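Long-range contacts in oxidized polyvinyl alcohol hydrolase (Pseudomonas sp. VM15C, PDB 3WWC), which hydrolyses beta-diketones such as nonane-4,6-dione and cleaves oxidized polyvinyl alcohol in the second step of the degradation of that polymer: residues A[24-29]-A[156-161]; A[41-46]-A[149-154]; A[241-246]-A[288-293]; A[246-251]-A[322-327]. The protein carries 1 engineered substitution. One frame throughout, in Å; residues are numbered along the deposited sequence.

Contact 1 (A[24-29]-A[156-161]); sequences KWECPA and MVQCVG
The carbonyl oxygen of Q158, close to the C-terminal end of helix 148-160, is met by three groups of the loop 24-29. E26 N lies 3.1 Å from Q158 O in a weak hydrogen bond, bent to 134° at the hydrogen. W25 CA brings a C-H to within 3.4 Å of Q158 O, and the indole presents its edge, with W25 CE3 3.6 Å from that oxygen and the oxygen in the plane of the ring. W25 CG stands anti to the carbonyl carbon (chi1 -50°), which lays the indole along the end of the helix: G161 O sits over one face toward the rim, while W25 CE3 comes to 3.5 Å from G161 CA. On the six-membered ring, W25 CZ3 makes a looser approach to the CG1 branch of V157. From the next peptide, E26 O takes a C-H contact from C159 CA at 3.2 Å. The aliphatic part of Q158 lies beside the backbone of K24, with Q158 CG 3.3 Å from K24 O. Covalent linkage follows one residue on: C27 SG and C159 SG are 2.1 Å apart in a disulfide whose chi3 of 91° is relaxed, and P28 CD packs against the C159 sulfur. With so weak a polar bond beside it, the disulfide is the firm link holding the N-terminal loop to the helix; the indole adds apolar cover.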
loop_
_atom_site.group_PDB
_atom_site.type_symbol
_atom_site.label_atom_id
_atom_site.label_comp_id
_atom_site.label_asym_id
_atom_site.label_seq_id
_atom_site.Cartn_x
_atom_site.Cartn_y
_atom_site.Cartn_z
ATOM N N LYS A 24 -20.759 -4.633 -3.776
ATOM C CA LYS A 24 -22.047 -4.467 -3.109
ATOM C C LYS A 24 -21.895 -3.487 -1.939
ATOM O O LYS A 24 -21.045 -3.662 -1.078
ATOM C CB LYS A 24 -22.554 -5.806 -2.577
ATOM C CG LYS A 24 -23.966 -5.701 -2.018
ATOM C CD LYS A 24 -24.659 -7.059 -1.968
ATOM C CE LYS A 24 -24.860 -7.514 -0.521
ATOM N NZ LYS A 24 -25.878 -8.613 -0.448
ATOM N N TRP A 25 -22.717 -2.461 -1.916
ATOM C CA TRP A 25 -22.619 -1.469 -0.871
ATOM C C TRP A 25 -23.439 -1.905 0.331
ATOM O O TRP A 25 -24.646 -2.107 0.234
ATOM C CB TRP A 25 -23.097 -0.116 -1.413
ATOM C CG TRP A 25 -22.455 0.276 -2.752
ATOM C CD1 TRP A 25 -23.095 0.456 -3.978
ATOM C CD2 TRP A 25 -21.062 0.502 -3.004
ATOM N NE1 TRP A 25 -22.167 0.769 -4.946
ATOM C CE2 TRP A 25 -20.919 0.806 -4.380
ATOM C CE3 TRP A 25 -19.917 0.479 -2.197
ATOM C CZ2 TRP A 25 -19.660 1.080 -4.972
ATOM C CZ3 TRP A 25 -18.677 0.755 -2.791
ATOM C CH2 TRP A 25 -18.563 1.043 -4.147
ATOM N N GLU A 26 -22.788 -2.054 1.481
ATOM C CA GLU A 26 -23.516 -2.496 2.669
ATOM C C GLU A 26 -22.725 -2.141 3.918
ATOM O O GLU A 26 -21.496 -2.062 3.873
ATOM C CB GLU A 26 -23.709 -3.998 2.607
ATOM C CG GLU A 26 -22.433 -4.807 2.696
ATOM C CD GLU A 26 -22.678 -6.232 2.248
ATOM O OE1 GLU A 26 -23.731 -6.798 2.666
ATOM O OE2 GLU A 26 -21.842 -6.776 1.482
ATOM N N CYS A 27 -23.424 -1.902 5.021
ATOM C CA CYS A 27 -22.746 -1.601 6.287
ATOM C C CYS A 27 -23.176 -2.577 7.348
ATOM O O CYS A 27 -24.210 -3.236 7.202
ATOM C CB CYS A 27 -23.118 -0.242 6.844
ATOM S SG CYS A 27 -22.461 1.227 5.996
ATOM N N PRO A 28 -22.346 -2.758 8.391
ATOM C CA PRO A 28 -22.752 -3.660 9.475
ATOM C C PRO A 28 -24.040 -3.014 9.961
ATOM O O PRO A 28 -24.178 -1.787 9.989
ATOM C CB PRO A 28 -21.644 -3.479 10.500
ATOM C CG PRO A 28 -20.437 -3.189 9.632
ATOM C CD PRO A 28 -20.948 -2.291 8.572
ATOM N N ALA A 29 -24.994 -3.831 10.373
ATOM C CA ALA A 29 -26.288 -3.295 10.784
ATOM C C ALA A 29 -26.266 -2.177 11.766
ATOM O O ALA A 29 -25.665 -2.288 12.863
ATOM C CB ALA A 29 -27.158 -4.409 11.337
ATOM N N MET A 156 -14.914 -1.460 4.901
ATOM C CA MET A 156 -14.924 -0.022 5.107
ATOM C C MET A 156 -15.410 0.706 3.847
ATOM O O MET A 156 -16.326 1.531 3.894
ATOM C CB MET A 156 -13.500 0.382 5.479
ATOM C CG MET A 156 -13.271 1.867 5.549
ATOM S SD MET A 156 -11.531 2.281 5.813
ATOM C CE MET A 156 -10.796 1.950 4.161
ATOM N N VAL A 157 -14.829 0.359 2.709
ATOM C CA VAL A 157 -15.203 1.020 1.460
ATOM C C VAL A 157 -16.652 0.614 1.090
ATOM O O VAL A 157 -17.430 1.473 0.667
ATOM C CB VAL A 157 -14.223 0.621 0.339
ATOM C CG1 VAL A 157 -14.739 1.134 -1.015
ATOM C CG2 VAL A 157 -12.861 1.283 0.608
ATOM N N GLN A 158 -17.025 -0.657 1.288
ATOM C CA GLN A 158 -18.413 -1.069 0.953
ATOM C C GLN A 158 -19.421 -0.312 1.820
ATOM O O GLN A 158 -20.494 0.070 1.347
ATOM C CB GLN A 158 -18.563 -2.578 1.126
ATOM C CG GLN A 158 -17.897 -3.329 -0.006
ATOM C CD GLN A 158 -17.897 -4.816 0.197
ATOM O OE1 GLN A 158 -17.822 -5.576 -0.782
ATOM N NE2 GLN A 158 -17.926 -5.247 1.429
ATOM N N CYS A 159 -19.048 0.007 3.048
ATOM C CA CYS A 159 -19.939 0.759 3.925
ATOM C C CYS A 159 -20.036 2.237 3.534
ATOM O O CYS A 159 -21.160 2.834 3.432
ATOM C CB CYS A 159 -19.422 0.612 5.367
ATOM S SG CYS A 159 -20.457 1.508 6.558
ATOM N N VAL A 160 -18.899 2.886 3.265
ATOM C CA VAL A 160 -18.926 4.305 2.897
ATOM C C VAL A 160 -19.763 4.478 1.612
ATOM O O VAL A 160 -20.430 5.483 1.451
ATOM C CB VAL A 160 -17.468 4.839 2.703
ATOM C CG1 VAL A 160 -17.469 6.263 2.189
ATOM C CG2 VAL A 160 -16.744 4.772 4.033
ATOM N N GLY A 161 -19.709 3.486 0.728
ATOM C CA GLY A 161 -20.436 3.557 -0.541
ATOM C C GLY A 161 -21.941 3.547 -0.382
ATOM O O GLY A 161 -22.621 3.713 -1.378
HETATM O O HOH W 1 -19.792 -6.895 -3.239
#

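Contact 2 (A[41-46]-A[149-154]); sequences FPHKGM and DSSFFV
Two basic side chains of the hairpin turn meet one hydroxyl of helix 148-160: H43 NE2 and K44 NZ each lie 2.7 Å from S151 OG. The imidazole bond is nearly straight (167°), with OG in the plane of the ring at its edge; either partner could be the donor there. The lysine, by contrast, must donate, and its extended chain runs out from the turn to arrive tip to tip with the hydroxyl. S151 OG stands between its own backbone N and carbonyl carbon (chi1 58°), and a weak hydrogen bond to G147 O, just ahead of the helix, gives it a third partner.

One face of the same imidazole takes a CH-pi contact. F152 CA is 3.6 Å from the centroid of the H43 ring, close to the normal, while H43 CD2 lies 3.7 Å from F152 CB.

Apolar contact continues at F41, which meets F152 obliquely with ring centroids 5.9 Å apart and planes at 49°. The closest atoms are F41 CD2 and F152 CE1, at 3.8 Å. F41 also meets Y31 edge-to-face.

H43 and K44 belong to a type I' beta turn, H43 to M46, that joins strands 36-43 and 46-53; D149 forms a salt bridge with R48 of the second strand. Held at its edge by a hydroxyl and on one face by the helix backbone, the imidazole has its rotation largely fixed, and the nearby ammonium would probably disfavour a second positive charge on it.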
loop_
_atom_site.group_PDB
_atom_site.type_symbol
_atom_site.label_atom_id
_atom_site.label_comp_id
_atom_site.label_asym_id
_atom_site.label_seq_id
_atom_site.Cartn_x
_atom_site.Cartn_y
_atom_site.Cartn_z
ATOM N N PHE A 41 -16.262 0.801 14.278
ATOM C CA PHE A 41 -16.745 0.030 13.124
ATOM C C PHE A 41 -16.376 -1.402 13.451
ATOM O O PHE A 41 -15.195 -1.747 13.603
ATOM C CB PHE A 41 -16.012 0.493 11.874
ATOM C CG PHE A 41 -16.453 -0.225 10.639
ATOM C CD1 PHE A 41 -17.548 0.242 9.933
ATOM C CD2 PHE A 41 -15.766 -1.347 10.192
ATOM C CE1 PHE A 41 -17.953 -0.397 8.767
ATOM C CE2 PHE A 41 -16.164 -2.012 9.019
ATOM C CZ PHE A 41 -17.255 -1.530 8.306
ATOM N N PRO A 42 -17.363 -2.299 13.531
ATOM C CA PRO A 42 -17.107 -3.700 13.883
ATOM C C PRO A 42 -16.574 -4.513 12.737
ATOM O O PRO A 42 -17.190 -4.532 11.672
ATOM C CB PRO A 42 -18.492 -4.193 14.309
ATOM C CG PRO A 42 -19.394 -3.474 13.346
ATOM C CD PRO A 42 -18.790 -2.047 13.298
ATOM N N HIS A 43 -15.441 -5.161 12.958
ATOM C CA HIS A 43 -14.899 -6.055 11.952
ATOM C C HIS A 43 -14.040 -7.142 12.597
ATOM O O HIS A 43 -13.069 -6.851 13.264
ATOM C CB HIS A 43 -14.032 -5.280 10.924
ATOM C CG HIS A 43 -13.632 -6.118 9.745
ATOM N ND1 HIS A 43 -14.525 -6.478 8.755
ATOM C CD2 HIS A 43 -12.483 -6.769 9.472
ATOM C CE1 HIS A 43 -13.935 -7.318 7.926
ATOM N NE2 HIS A 43 -12.692 -7.508 8.336
ATOM N N LYS A 44 -14.384 -8.403 12.359
ATOM C CA LYS A 44 -13.619 -9.543 12.901
ATOM C C LYS A 44 -13.269 -9.443 14.395
ATOM O O LYS A 44 -12.147 -9.723 14.792
ATOM C CB LYS A 44 -12.343 -9.776 12.077
ATOM C CG LYS A 44 -12.659 -10.366 10.663
ATOM C CD LYS A 44 -11.375 -10.579 9.834
ATOM C CE LYS A 44 -11.695 -11.237 8.496
ATOM N NZ LYS A 44 -10.452 -11.396 7.658
ATOM N N GLY A 45 -14.237 -9.022 15.202
ATOM C CA GLY A 45 -14.006 -8.897 16.631
ATOM C C GLY A 45 -13.254 -7.656 17.088
ATOM O O GLY A 45 -12.969 -7.506 18.282
ATOM N N MET A 46 -12.873 -6.796 16.152
ATOM C CA MET A 46 -12.180 -5.553 16.506
ATOM C C MET A 46 -13.113 -4.381 16.258
ATOM O O MET A 46 -14.121 -4.528 15.576
ATOM C CB MET A 46 -10.939 -5.376 15.619
ATOM C CG MET A 46 -9.906 -6.500 15.803
ATOM S SD MET A 46 -8.428 -6.251 14.689
ATOM C CE MET A 46 -7.626 -5.261 15.519
ATOM N N ASP A 149 -6.691 -6.536 8.331
ATOM C CA ASP A 149 -6.691 -5.216 7.759
ATOM C C ASP A 149 -7.200 -5.288 6.315
ATOM O O ASP A 149 -8.025 -4.451 5.923
ATOM C CB ASP A 149 -5.259 -4.604 7.773
ATOM C CG ASP A 149 -5.020 -3.752 8.999
ATOM O OD1 ASP A 149 -5.996 -3.237 9.584
ATOM O OD2 ASP A 149 -3.850 -3.562 9.388
ATOM N N SER A 150 -6.697 -6.249 5.527
ATOM C CA SER A 150 -7.151 -6.370 4.149
ATOM C C SER A 150 -8.671 -6.500 4.096
ATOM O O SER A 150 -9.331 -5.849 3.265
ATOM C CB SER A 150 -6.434 -7.562 3.484
ATOM O OG SER A 150 -6.878 -7.763 2.144
ATOM N N SER A 151 -9.245 -7.346 4.961
ATOM C CA SER A 151 -10.716 -7.489 4.940
ATOM C C SER A 151 -11.444 -6.268 5.494
ATOM O O SER A 151 -12.512 -5.895 4.998
ATOM C CB SER A 151 -11.145 -8.758 5.689
ATOM O OG SER A 151 -10.684 -8.760 7.030
ATOM N N PHE A 152 -10.862 -5.592 6.476
ATOM C CA PHE A 152 -11.499 -4.410 7.022
ATOM C C PHE A 152 -11.593 -3.361 5.948
ATOM O O PHE A 152 -12.609 -2.710 5.820
ATOM C CB PHE A 152 -10.621 -3.878 8.179
ATOM C CG PHE A 152 -10.844 -2.435 8.527
ATOM C CD1 PHE A 152 -12.125 -1.890 8.685
ATOM C CD2 PHE A 152 -9.737 -1.603 8.720
ATOM C CE1 PHE A 152 -12.285 -0.539 9.028
ATOM C CE2 PHE A 152 -9.912 -0.248 9.070
ATOM C CZ PHE A 152 -11.194 0.282 9.225
ATOM N N PHE A 153 -10.557 -3.186 5.143
ATOM C CA PHE A 153 -10.609 -2.087 4.150
ATOM C C PHE A 153 -11.722 -2.307 3.141
ATOM O O PHE A 153 -12.325 -1.350 2.706
ATOM C CB PHE A 153 -9.273 -1.970 3.377
ATOM C CG PHE A 153 -8.062 -1.751 4.240
ATOM C CD1 PHE A 153 -8.123 -1.173 5.510
ATOM C CD2 PHE A 153 -6.838 -2.172 3.748
ATOM C CE1 PHE A 153 -6.953 -1.031 6.284
ATOM C CE2 PHE A 153 -5.665 -2.038 4.486
ATOM C CZ PHE A 153 -5.718 -1.466 5.765
ATOM N N VAL A 154 -11.972 -3.558 2.774
ATOM C CA VAL A 154 -13.044 -3.850 1.813
ATOM C C VAL A 154 -14.375 -3.506 2.478
ATOM O O VAL A 154 -15.199 -2.832 1.892
ATOM C CB VAL A 154 -12.991 -5.342 1.413
ATOM C CG1 VAL A 154 -14.232 -5.721 0.549
ATOM C CG2 VAL A 154 -11.725 -5.570 0.599
#

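Contact 3 (A[241-246]-A[288-293])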
loop_
_atom_site.group_PDB
_atom_site.type_symbol
_atom_site.label_atom_id
_atom_site.label_comp_id
_atom_site.label_asym_id
_atom_site.label_seq_id
_atom_site.Cartn_x
_atom_site.Cartn_y
_atom_site.Cartn_z
ATOM N N PRO A 241 -0.073 -15.663 -6.000
ATOM C CA PRO A 241 -1.071 -16.121 -6.977
ATOM C C PRO A 241 -0.557 -16.232 -8.402
ATOM O O PRO A 241 0.248 -15.424 -8.844
ATOM C CB PRO A 241 -2.205 -15.122 -6.825
ATOM C CG PRO A 241 -1.633 -13.936 -6.106
ATOM C CD PRO A 241 -0.449 -14.406 -5.321
ATOM N N ALA A 242 -1.025 -17.246 -9.141
ATOM C CA ALA A 242 -0.580 -17.411 -10.525
ATOM C C ALA A 242 -1.184 -16.310 -11.376
ATOM O O ALA A 242 -0.575 -15.858 -12.372
ATOM C CB ALA A 242 -1.031 -18.781 -11.056
ATOM N N LYS A 243 -2.386 -15.898 -10.998
ATOM C CA LYS A 243 -3.073 -14.841 -11.735
ATOM C C LYS A 243 -3.881 -13.945 -10.826
ATOM O O LYS A 243 -4.595 -14.410 -9.914
ATOM C CB LYS A 243 -4.005 -15.402 -12.796
ATOM C CG LYS A 243 -4.375 -14.319 -13.803
ATOM C CD LYS A 243 -5.122 -14.828 -15.008
ATOM C CE LYS A 243 -5.337 -13.657 -15.960
ATOM N NZ LYS A 243 -6.018 -14.112 -17.223
ATOM N N VAL A 244 -3.731 -12.645 -11.026
ATOM C CA VAL A 244 -4.506 -11.698 -10.227
ATOM C C VAL A 244 -5.495 -11.001 -11.126
ATOM O O VAL A 244 -5.392 -11.027 -12.358
ATOM C CB VAL A 244 -3.602 -10.615 -9.471
ATOM C CG1 VAL A 244 -2.670 -11.316 -8.524
ATOM C CG2 VAL A 244 -2.846 -9.719 -10.434
ATOM N N GLY A 245 -6.506 -10.429 -10.487
ATOM C CA GLY A 245 -7.531 -9.646 -11.153
ATOM C C GLY A 245 -6.921 -8.409 -11.824
ATOM O O GLY A 245 -5.748 -8.049 -11.577
ATOM N N PRO A 246 -7.691 -7.690 -12.629
ATOM C CA PRO A 246 -7.215 -6.516 -13.354
ATOM C C PRO A 246 -6.869 -5.344 -12.449
ATOM O O PRO A 246 -7.719 -4.895 -11.662
ATOM C CB PRO A 246 -8.373 -6.179 -14.273
ATOM C CG PRO A 246 -9.166 -7.371 -14.316
ATOM C CD PRO A 246 -9.075 -8.023 -13.006
ATOM N N ALA A 288 4.775 -8.927 -14.671
ATOM C CA ALA A 288 4.562 -10.206 -15.347
ATOM C C ALA A 288 3.083 -10.534 -15.509
ATOM O O ALA A 288 2.714 -11.263 -16.393
ATOM C CB ALA A 288 5.266 -11.343 -14.599
ATOM N N GLN A 289 2.222 -9.993 -14.661
ATOM C CA GLN A 289 0.784 -10.289 -14.717
ATOM C C GLN A 289 0.151 -9.694 -15.946
ATOM O O GLN A 289 0.271 -8.501 -16.216
ATOM C CB GLN A 289 0.149 -9.766 -13.425
ATOM C CG GLN A 289 0.529 -10.622 -12.261
ATOM C CD GLN A 289 -0.133 -11.987 -12.367
ATOM O OE1 GLN A 289 -1.330 -12.086 -12.660
ATOM N NE2 GLN A 289 0.623 -13.027 -12.117
ATOM N N PRO A 290 -0.573 -10.508 -16.727
ATOM C CA PRO A 290 -1.172 -10.011 -17.947
ATOM C C PRO A 290 -2.260 -9.001 -17.860
ATOM O O PRO A 290 -2.425 -8.221 -18.785
ATOM C CB PRO A 290 -1.635 -11.287 -18.667
ATOM C CG PRO A 290 -1.960 -12.198 -17.541
ATOM C CD PRO A 290 -0.848 -11.944 -16.537
ATOM N N ASP A 291 -3.003 -9.016 -16.756
ATOM C CA ASP A 291 -4.072 -8.058 -16.611
ATOM C C ASP A 291 -3.721 -6.917 -15.688
ATOM O O ASP A 291 -4.588 -6.223 -15.190
ATOM C CB ASP A 291 -5.339 -8.744 -16.114
ATOM C CG ASP A 291 -5.866 -9.738 -17.106
ATOM O OD1 ASP A 291 -5.568 -9.563 -18.322
ATOM O OD2 ASP A 291 -6.576 -10.689 -16.686
ATOM N N VAL A 292 -2.439 -6.712 -15.486
ATOM C CA VAL A 292 -1.962 -5.611 -14.629
ATOM C C VAL A 292 -1.056 -4.676 -15.403
ATOM O O VAL A 292 -0.159 -5.127 -16.123
ATOM C CB VAL A 292 -1.134 -6.175 -13.448
ATOM C CG1 VAL A 292 -0.577 -5.031 -12.591
ATOM C CG2 VAL A 292 -1.984 -7.073 -12.598
ATOM N N VAL A 293 -1.273 -3.368 -15.282
ATOM C CA VAL A 293 -0.377 -2.340 -15.815
ATOM C C VAL A 293 0.499 -1.993 -14.607
ATOM O O VAL A 293 -0.034 -1.608 -13.578
ATOM C CB VAL A 293 -1.149 -1.075 -16.241
ATOM C CG1 VAL A 293 -0.185 0.087 -16.539
ATOM C CG2 VAL A 293 -1.993 -1.371 -17.479
HETATM O O HOH W 2 -5.034 -12.806 -19.475
HETATM O O HOH W 3 -3.184 -10.618 -14.220
HETATM O O HOH W 4 -7.380 -11.147 -14.362
#
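Segments 241-246 and 288-293 lead into neighbouring parallel strands, 247-253 and 292-298, of the central sheet of an alpha/beta-hydrolase fold, and the buried amide of Q289 ties them together just ahead of the sheet. Q289 NE2 donates to A242 O at 3.1 Å in a bond straight at the hydrogen (177°); A242 O lies in the plane of the amide, although NE2 stands above the plane of the A242 carbonyl. The other end of the amide accepts from the backbone: V244 N is 3.0 Å from Q289 OE1. A bend at chi2 (-69°) folds the glutamine back so that both ends face the loop. One water, 2.8 Å from Q289 OE1, also donates to V244 O and accepts from D291 N.

Farther out, K243 runs extended across P290 toward D291, where K243 NZ and D291 OD2 form a long salt bridge of 3.5 Å; a second water binds the same ammonium. On the buried side, V244 CG2 packs against V292 CG2 at 3.5 Å. At the mouth of the strands, P246 CA directs a C-H to D291 O over 3.2 Å. Q289 also opens a type I turn ending at V292.

A side-chain amide thus replaces the backbone pairing that the strands take up further on, satisfying a carbonyl and an N-H of the loop, while the outer ion pair, being long and hydrated, probably contributes less.

Contact 4 (A[246-251]-A[322-327])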
loop_
_atom_site.group_PDB
_atom_site.type_symbol
_atom_site.label_atom_id
_atom_site.label_comp_id
_atom_site.label_asym_id
_atom_site.label_seq_id
_atom_site.Cartn_x
_atom_site.Cartn_y
_atom_site.Cartn_z
ATOM N N PRO A 246 -7.691 -7.690 -12.629
ATOM C CA PRO A 246 -7.215 -6.516 -13.354
ATOM C C PRO A 246 -6.869 -5.344 -12.449
ATOM O O PRO A 246 -7.719 -4.895 -11.662
ATOM C CB PRO A 246 -8.373 -6.179 -14.273
ATOM C CG PRO A 246 -9.166 -7.371 -14.316
ATOM C CD PRO A 246 -9.075 -8.023 -13.006
ATOM N N LEU A 247 -5.648 -4.822 -12.585
ATOM C CA LEU A 247 -5.163 -3.740 -11.749
ATOM C C LEU A 247 -4.244 -2.811 -12.493
ATOM O O LEU A 247 -3.717 -3.151 -13.551
ATOM C CB LEU A 247 -4.263 -4.305 -10.615
ATOM C CG LEU A 247 -4.883 -5.295 -9.626
ATOM C CD1 LEU A 247 -3.735 -5.933 -8.791
ATOM C CD2 LEU A 247 -5.900 -4.603 -8.707
ATOM N N ILE A 248 -4.047 -1.636 -11.900
ATOM C CA ILE A 248 -2.941 -0.785 -12.270
ATOM C C ILE A 248 -2.179 -0.564 -10.950
ATOM O O ILE A 248 -2.769 -0.212 -9.927
ATOM C CB ILE A 248 -3.317 0.533 -12.950
ATOM C CG1 ILE A 248 -2.045 1.376 -13.095
ATOM C CG2 ILE A 248 -4.436 1.287 -12.183
ATOM C CD1 ILE A 248 -2.215 2.554 -14.086
ATOM N N VAL A 249 -0.883 -0.855 -10.951
ATOM C CA VAL A 249 -0.079 -0.708 -9.741
ATOM C C VAL A 249 1.082 0.194 -10.036
ATOM O O VAL A 249 1.816 -0.005 -11.027
ATOM C CB VAL A 249 0.451 -2.070 -9.262
ATOM C CG1 VAL A 249 1.266 -1.909 -7.968
ATOM C CG2 VAL A 249 -0.736 -3.044 -9.040
ATOM N N MET A 250 1.270 1.186 -9.183
ATOM C CA MET A 250 2.392 2.134 -9.325
ATOM C C MET A 250 3.278 1.977 -8.087
ATOM O O MET A 250 2.884 2.366 -6.987
ATOM C CB MET A 250 1.867 3.565 -9.405
ATOM C CG MET A 250 3.035 4.536 -9.660
ATOM S SD MET A 250 2.449 6.289 -9.748
ATOM C CE MET A 250 1.689 6.271 -11.348
ATOM N N THR A 251 4.451 1.387 -8.288
ATOM C CA THR A 251 5.399 1.161 -7.185
ATOM C C THR A 251 6.425 2.269 -7.185
ATOM O O THR A 251 6.979 2.586 -8.246
ATOM C CB THR A 251 6.106 -0.151 -7.363
ATOM O OG1 THR A 251 5.137 -1.222 -7.405
ATOM C CG2 THR A 251 7.085 -0.390 -6.205
ATOM N N ALA A 322 -6.418 6.430 -12.008
ATOM C CA ALA A 322 -7.823 6.582 -12.454
ATOM C C ALA A 322 -7.975 6.503 -13.979
ATOM O O ALA A 322 -9.064 6.239 -14.477
ATOM C CB ALA A 322 -8.387 7.945 -11.913
ATOM N N SER A 323 -6.882 6.688 -14.692
ATOM C CA SER A 323 -6.938 6.550 -16.166
ATOM C C SER A 323 -7.055 5.101 -16.597
ATOM O O SER A 323 -7.206 4.801 -17.800
ATOM C CB SER A 323 -5.694 7.185 -16.801
ATOM O OG SER A 323 -4.521 6.385 -16.692
ATOM N N HIS A 324 -6.936 4.183 -15.657
ATOM C CA HIS A 324 -7.027 2.764 -15.975
ATOM C C HIS A 324 -8.071 2.147 -15.063
ATOM O O HIS A 324 -7.739 1.427 -14.119
ATOM C CB HIS A 324 -5.672 2.107 -15.753
ATOM C CG HIS A 324 -5.552 0.781 -16.431
ATOM N ND1 HIS A 324 -5.475 0.684 -17.804
ATOM C CD2 HIS A 324 -5.587 -0.484 -15.954
ATOM C CE1 HIS A 324 -5.474 -0.594 -18.143
ATOM N NE2 HIS A 324 -5.537 -1.326 -17.050
ATOM N N PRO A 325 -9.364 2.402 -15.335
ATOM C CA PRO A 325 -10.421 1.844 -14.501
ATOM C C PRO A 325 -10.402 0.307 -14.605
ATOM O O PRO A 325 -9.999 -0.267 -15.626
ATOM C CB PRO A 325 -11.701 2.506 -15.033
ATOM C CG PRO A 325 -11.360 2.785 -16.496
ATOM C CD PRO A 325 -9.893 3.227 -16.441
ATOM N N LYS A 326 -10.850 -0.360 -13.552
ATOM C CA LYS A 326 -10.777 -1.792 -13.464
ATOM C C LYS A 326 -11.375 -2.510 -14.667
ATOM O O LYS A 326 -12.517 -2.252 -15.039
ATOM C CB LYS A 326 -11.464 -2.262 -12.190
ATOM C CG LYS A 326 -11.043 -3.696 -11.848
ATOM C CD LYS A 326 -11.592 -4.118 -10.541
ATOM C CE LYS A 326 -11.096 -5.474 -10.113
ATOM N NZ LYS A 326 -9.595 -5.553 -9.864
ATOM N N GLY A 327 -10.556 -3.341 -15.286
ATOM C CA GLY A 327 -11.010 -4.129 -16.451
ATOM C C GLY A 327 -10.620 -3.512 -17.765
ATOM O O GLY A 327 -10.928 -4.084 -18.818
#
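K326 crosses P246 at about a right angle and ends on its carbonyl. From CB the chain leaves with CG anti to the backbone N, and K326 CG already lies 3.5 Å from P246 O. K326 CD passes that oxygen at 4.1 Å and CE at 3.8 Å, so the methylenes skirt the carbonyl before a bend at chi4 (64°) turns the ammonium back onto it. There K326 NZ donates to P246 O over 2.7 Å, meeting the C=O at 145° and only 24° from the carbonyl plane. L247 CD2 lies 4.0 Å from K326 NZ, the leucine side chain running alongside the lysine and pointing the same way. The ammonium also hydrogen-bonds to S191 O and W194 O, so three main-chain carbonyls surround the charge. P246 CB rests 3.7 Å from G327 N.

H324 makes the apolar half of the contact. H324 CB is 3.9 Å from I248 CD1 and about as close to the CG2 branch, while H324 CD2 lies 3.9 Å from I248 CB; the two side chains cross at a slant, and the CD2 side of the imidazole also approaches L247 O.

The loop that follows helix 310-322 runs almost antiparallel to the start of strand 247-253, an interior strand between 196-200 and 292-298. I248 turns to this side, where L321 of the helix and F333 add to its cover and V293 of the next strand touches both I248 and H324; L247 instead meets V292.

Overall arrangement
The four contacts form two pairs along the central sheet. Contacts 1 and 2 share helix 148-160, contact 2 being nested within the chain loop that contact 1 closes; their centres are 11 Å apart, and P28 CD touches F41 CE1 at 3.5 Å. Contacts 3 and 4, also 11 Å apart, share P246 and are joined by backbone pairing of V293 with L247 and V249. The pairs stand well apart, with centres 22 to 27 Å from each other. None lines the butanoic acid pocket at the engineered A177; contact 3 comes closest to a catalytic position, with the V292 side chain about 10 Å from that of S283, a charge-relay residue by similarity.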